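Local atomic coordinates of cytochrome P450 (Picrophilus torridus, PDB entry 2RFB), a protein that probably works as a heme-dependent monooxygenase, using molecular oxygen and electrons from a reduced partner to insert one oxygen atom into a substrate. Residues A63-P68 with H157-V162; D76-T81 with A301-S306. All coordinates share one frame; numbering follows the deposited sequence.

Contact 1 (A63-P68 with H157-V162); sequences APYFLP and HGIINV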
# COMPACT_ATOMS: atom_id res chain seq x y z
N ALA A 63 -7.47 -12.39 6.47
CA ALA A 63 -7.87 -12.59 5.09
C ALA A 63 -9.40 -12.49 4.85
O ALA A 63 -9.84 -11.67 4.04
CB ALA A 63 -7.29 -13.95 4.52
N PRO A 64 -10.22 -13.30 5.54
CA PRO A 64 -11.67 -13.16 5.26
C PRO A 64 -12.22 -11.73 5.40
O PRO A 64 -13.16 -11.37 4.69
CB PRO A 64 -12.34 -14.08 6.29
CG PRO A 64 -11.29 -15.06 6.68
CD PRO A 64 -9.94 -14.37 6.51
N TYR A 65 -11.66 -10.91 6.27
CA TYR A 65 -12.22 -9.57 6.45
C TYR A 65 -11.74 -8.57 5.39
O TYR A 65 -12.27 -7.48 5.28
CB TYR A 65 -12.03 -9.10 7.91
CG TYR A 65 -12.53 -10.17 8.89
CD1 TYR A 65 -11.66 -11.14 9.41
CD2 TYR A 65 -13.90 -10.25 9.23
CE1 TYR A 65 -12.12 -12.13 10.27
CE2 TYR A 65 -14.37 -11.24 10.09
CZ TYR A 65 -13.48 -12.19 10.61
OH TYR A 65 -13.94 -13.18 11.48
N PHE A 66 -10.77 -8.97 4.58
CA PHE A 66 -10.32 -8.16 3.46
C PHE A 66 -10.84 -8.56 2.08
O PHE A 66 -10.52 -7.91 1.11
CB PHE A 66 -8.79 -8.04 3.47
CG PHE A 66 -8.31 -7.08 4.50
CD1 PHE A 66 -7.84 -7.54 5.73
CD2 PHE A 66 -8.41 -5.71 4.28
CE1 PHE A 66 -7.43 -6.63 6.74
CE2 PHE A 66 -8.02 -4.79 5.29
CZ PHE A 66 -7.50 -5.25 6.51
N LEU A 67 -11.62 -9.62 1.99
CA LEU A 67 -12.31 -9.98 0.73
C LEU A 67 -13.17 -8.80 0.23
O LEU A 67 -13.79 -8.09 1.04
CB LEU A 67 -13.22 -11.20 0.91
CG LEU A 67 -12.80 -12.56 1.51
CD1 LEU A 67 -14.01 -13.55 1.49
CD2 LEU A 67 -11.58 -13.23 0.84
N PRO A 68 -13.22 -8.60 -1.10
CA PRO A 68 -13.94 -7.46 -1.63
C PRO A 68 -15.35 -7.48 -1.13
O PRO A 68 -16.02 -6.45 -1.10
CB PRO A 68 -13.95 -7.70 -3.13
CG PRO A 68 -12.78 -8.53 -3.36
CD PRO A 68 -12.64 -9.41 -2.18
N HIS A 157 -16.37 -5.58 16.46
CA HIS A 157 -16.42 -6.53 15.33
C HIS A 157 -15.18 -6.43 14.46
O HIS A 157 -14.89 -7.38 13.68
CB HIS A 157 -17.74 -6.47 14.50
CG HIS A 157 -18.01 -5.15 13.83
ND1 HIS A 157 -19.05 -4.32 14.21
CD2 HIS A 157 -17.42 -4.54 12.78
CE1 HIS A 157 -19.06 -3.25 13.44
NE2 HIS A 157 -18.08 -3.35 12.57
N GLY A 158 -14.42 -5.33 14.64
CA GLY A 158 -13.20 -5.04 13.88
C GLY A 158 -12.05 -6.02 14.04
O GLY A 158 -12.17 -7.01 14.77
N ILE A 159 -10.92 -5.74 13.38
CA ILE A 159 -9.74 -6.62 13.41
C ILE A 159 -9.12 -6.80 14.78
O ILE A 159 -8.71 -7.90 15.13
CB ILE A 159 -8.63 -6.17 12.46
CG1 ILE A 159 -9.13 -6.12 11.01
CG2 ILE A 159 -7.40 -7.08 12.61
CD1 ILE A 159 -9.87 -7.37 10.55
N ILE A 160 -9.02 -5.73 15.55
CA ILE A 160 -8.49 -5.87 16.90
C ILE A 160 -9.21 -7.00 17.60
O ILE A 160 -8.56 -7.90 18.13
CB ILE A 160 -8.55 -4.55 17.72
CG1 ILE A 160 -7.56 -3.54 17.13
CG2 ILE A 160 -8.21 -4.83 19.17
CD1 ILE A 160 -7.87 -2.12 17.44
N ASN A 161 -10.54 -6.99 17.56
CA ASN A 161 -11.32 -8.05 18.22
C ASN A 161 -11.07 -9.44 17.65
O ASN A 161 -11.21 -10.44 18.35
CB ASN A 161 -12.83 -7.75 18.19
CG ASN A 161 -13.65 -8.82 18.92
OD1 ASN A 161 -13.82 -8.76 20.13
ND2 ASN A 161 -14.12 -9.82 18.17
N VAL A 162 -10.74 -9.49 16.37
CA VAL A 162 -10.51 -10.74 15.68
C VAL A 162 -9.15 -11.27 16.05
O VAL A 162 -8.96 -12.47 16.17
CB VAL A 162 -10.63 -10.58 14.13
CG1 VAL A 162 -10.02 -11.80 13.39
CG2 VAL A 162 -12.09 -10.37 13.72

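Contact 2 (D76-T81 with A301-S306); sequences DFIEET and ARLEAS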
# COMPACT_ATOMS: atom_id res chain seq x y z
N ASP A 76 -20.28 2.96 2.68
CA ASP A 76 -20.93 4.19 3.12
C ASP A 76 -20.04 5.00 4.09
O ASP A 76 -19.94 6.25 4.00
CB ASP A 76 -22.34 3.94 3.69
CG ASP A 76 -23.33 3.45 2.61
OD1 ASP A 76 -22.94 2.79 1.63
OD2 ASP A 76 -24.54 3.71 2.73
N PHE A 77 -19.36 4.29 4.99
CA PHE A 77 -18.41 4.93 5.86
C PHE A 77 -17.29 5.66 5.08
O PHE A 77 -16.91 6.79 5.47
CB PHE A 77 -17.83 3.97 6.89
CG PHE A 77 -16.79 4.60 7.77
CD1 PHE A 77 -17.16 5.47 8.80
CD2 PHE A 77 -15.45 4.36 7.56
CE1 PHE A 77 -16.18 6.09 9.62
CE2 PHE A 77 -14.48 4.99 8.38
CZ PHE A 77 -14.86 5.84 9.41
N ILE A 78 -16.79 5.07 4.00
CA ILE A 78 -15.71 5.70 3.23
C ILE A 78 -16.23 6.92 2.46
O ILE A 78 -15.59 7.97 2.45
CB ILE A 78 -14.94 4.70 2.34
CG1 ILE A 78 -14.27 3.61 3.18
CG2 ILE A 78 -13.89 5.39 1.50
CD1 ILE A 78 -14.04 2.41 2.37
N GLU A 79 -17.41 6.79 1.87
CA GLU A 79 -18.11 7.92 1.27
C GLU A 79 -18.34 9.06 2.25
O GLU A 79 -18.02 10.20 1.95
CB GLU A 79 -19.47 7.48 0.75
CG GLU A 79 -19.54 7.16 -0.72
CD GLU A 79 -20.71 6.22 -1.06
OE1 GLU A 79 -21.85 6.38 -0.55
OE2 GLU A 79 -20.47 5.29 -1.86
N GLU A 80 -18.93 8.76 3.41
CA GLU A 80 -19.10 9.76 4.47
C GLU A 80 -17.75 10.41 4.79
O GLU A 80 -17.63 11.62 4.75
CB GLU A 80 -19.71 9.15 5.76
CG GLU A 80 -19.67 10.11 7.00
CD GLU A 80 -19.97 9.43 8.37
OE1 GLU A 80 -20.94 9.89 9.03
OE2 GLU A 80 -19.26 8.47 8.78
N THR A 81 -16.74 9.60 5.08
CA THR A 81 -15.45 10.17 5.43
C THR A 81 -14.86 11.04 4.32
O THR A 81 -14.42 12.20 4.54
CB THR A 81 -14.46 9.08 5.82
OG1 THR A 81 -15.04 8.32 6.88
CG2 THR A 81 -13.18 9.68 6.29
N ALA A 301 -7.91 -0.79 -0.87
CA ALA A 301 -7.25 0.29 -1.62
C ALA A 301 -8.04 0.64 -2.89
O ALA A 301 -8.28 1.81 -3.19
CB ALA A 301 -5.86 -0.06 -1.96
N ARG A 302 -8.49 -0.37 -3.60
CA ARG A 302 -9.30 -0.16 -4.81
C ARG A 302 -10.52 0.63 -4.50
O ARG A 302 -10.85 1.55 -5.24
CB ARG A 302 -9.71 -1.49 -5.52
CG ARG A 302 -8.56 -2.06 -6.34
CD ARG A 302 -8.89 -3.43 -7.04
NE ARG A 302 -7.86 -3.78 -8.01
CZ ARG A 302 -6.85 -4.61 -7.76
NH1 ARG A 302 -6.77 -5.22 -6.58
NH2 ARG A 302 -5.92 -4.84 -8.69
N LEU A 303 -11.21 0.28 -3.41
CA LEU A 303 -12.47 0.95 -3.09
C LEU A 303 -12.24 2.39 -2.59
O LEU A 303 -13.05 3.27 -2.89
CB LEU A 303 -13.23 0.16 -2.02
CG LEU A 303 -14.77 0.16 -1.93
CD1 LEU A 303 -15.19 0.11 -0.45
CD2 LEU A 303 -15.56 1.25 -2.68
N GLU A 304 -11.17 2.63 -1.82
CA GLU A 304 -10.82 3.97 -1.39
C GLU A 304 -10.42 4.89 -2.52
O GLU A 304 -10.79 6.05 -2.52
CB GLU A 304 -9.67 3.97 -0.38
CG GLU A 304 -10.10 3.62 1.01
CD GLU A 304 -8.97 3.61 1.99
OE1 GLU A 304 -8.29 4.65 2.18
OE2 GLU A 304 -8.79 2.54 2.61
N ALA A 305 -9.62 4.42 -3.44
CA ALA A 305 -9.19 5.23 -4.57
C ALA A 305 -10.41 5.57 -5.43
O ALA A 305 -10.62 6.75 -5.85
CB ALA A 305 -8.15 4.48 -5.39
N SER A 306 -11.24 4.57 -5.65
CA SER A 306 -12.41 4.77 -6.50
C SER A 306 -13.34 5.89 -5.96
O SER A 306 -13.89 6.71 -6.74
CB SER A 306 -13.17 3.48 -6.60
OG SER A 306 -14.48 3.76 -7.03

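Contact 1 (A63-P68 with H157-V162)
Tyr65 and Ile159 bring the two backbones nearest, with 8.0 Å between their CA atoms, where segment 63-68, on helix 52-66, faces the first turn of helix 159-164, just after its N-cap residue Gly158. No hydrogen bond spans this gap, and the contact rests on one aromatic ring and two branched aliphatic side chains. With its CG beside the backbone N (chi1 -51°), Tyr65 sends its ring across to Val162, whose two methyls meet it differently. CG2 lies over one face, 4.2 Å from the ring centroid and 25° off the normal, a CH-pi contact displaced toward the CE1-CZ side of the rim. CG1 comes nearest to Tyr65 CE1, at 3.8 Å. In the cytochrome P450 fold these are helices C and H, and helix C also carries Arg59, a heme-binding residue whose side chain lies about 10 Å from that of Tyr65. Ile159 works at the root of the tyrosine: its CD1 touches Tyr65 CB at 3.8 Å and reaches the ring obliquely. The same isoleucine is buried against Ile110 of helix 101-111 and Leu185 of helix 175-206, whereas the tyrosine remains partly exposed. Next to Tyr65, Phe66 turns its side chain inward onto Leu296, the residue that follows the iron ligand Cys295.

Contact 2 (D76-T81 with A301-S306)
Between 76-81 and 301-306, Ile78 is the residue of helix 75-86 that touches helix 298-315. These are the D and L helices of the cytochrome P450 fold, two members of the D, E, I, L four-helix bundle at its core. The backbones draw nearest at Ile78 and Glu304, whose CA atoms are 6.9 Å apart. The tight part is apolar: Ile78 CD1 and Leu303 CD1 touch at 3.8 Å, methyl against methyl, with the two side chains crossing obliquely. Ile78 reaches this point through an extended outer bond (chi2 156°), which carries CD1 away from its own helix. Leu300 and Ile307 of helix 298-315 and Ile106 of helix 101-111 also press on the isoleucine, burying it.

Its other branch packs less closely, with CG2 standing 4.2 Å from Glu304 CG, the aliphatic part of a buried side chain. Glu304 also touches Ile106 and Thr193, and its side chain comes within about 5 Å of the heme, which Ala301, one turn earlier, contacts directly. The looser side lies by Leu303, which stays partly exposed although its methyl meets Ile78, and by the partly exposed Glu79, whose side chain makes no contact with 301-306.

On the flank of helix 75-86, Phe77 O accepts two bonds from Thr81, whose N and OG1 approach from opposite faces of the carbonyl plane. The OG1 bond measures 2.8 Å, and this hydroxyl oxygen sits 3.5 Å above the Phe77 ring plane, offset toward the rim.

Along the chain the segments alternate, in the order 63-68, 76-81, 157-162, 301-306, so each contact closes a loop of chain that overlaps the other. The contact centres lie 17 Å apart and the nearest atoms about 7 Å, without touching. Two helices run past both: helix 101-111 packs against contact 1 through Ile110 and against contact 2 through Ile106, and the long helix 175-206 supplies Leu185 and Thr193 respectively. Contact 1 joins the helix bearing the heme-binding Arg59 to the short helix 159-164, with the Ile159 side chain about 8 Å from the heme, while contact 2 includes Ala301, which touches it. Both thus tie helices near the cofactor to the shared pair.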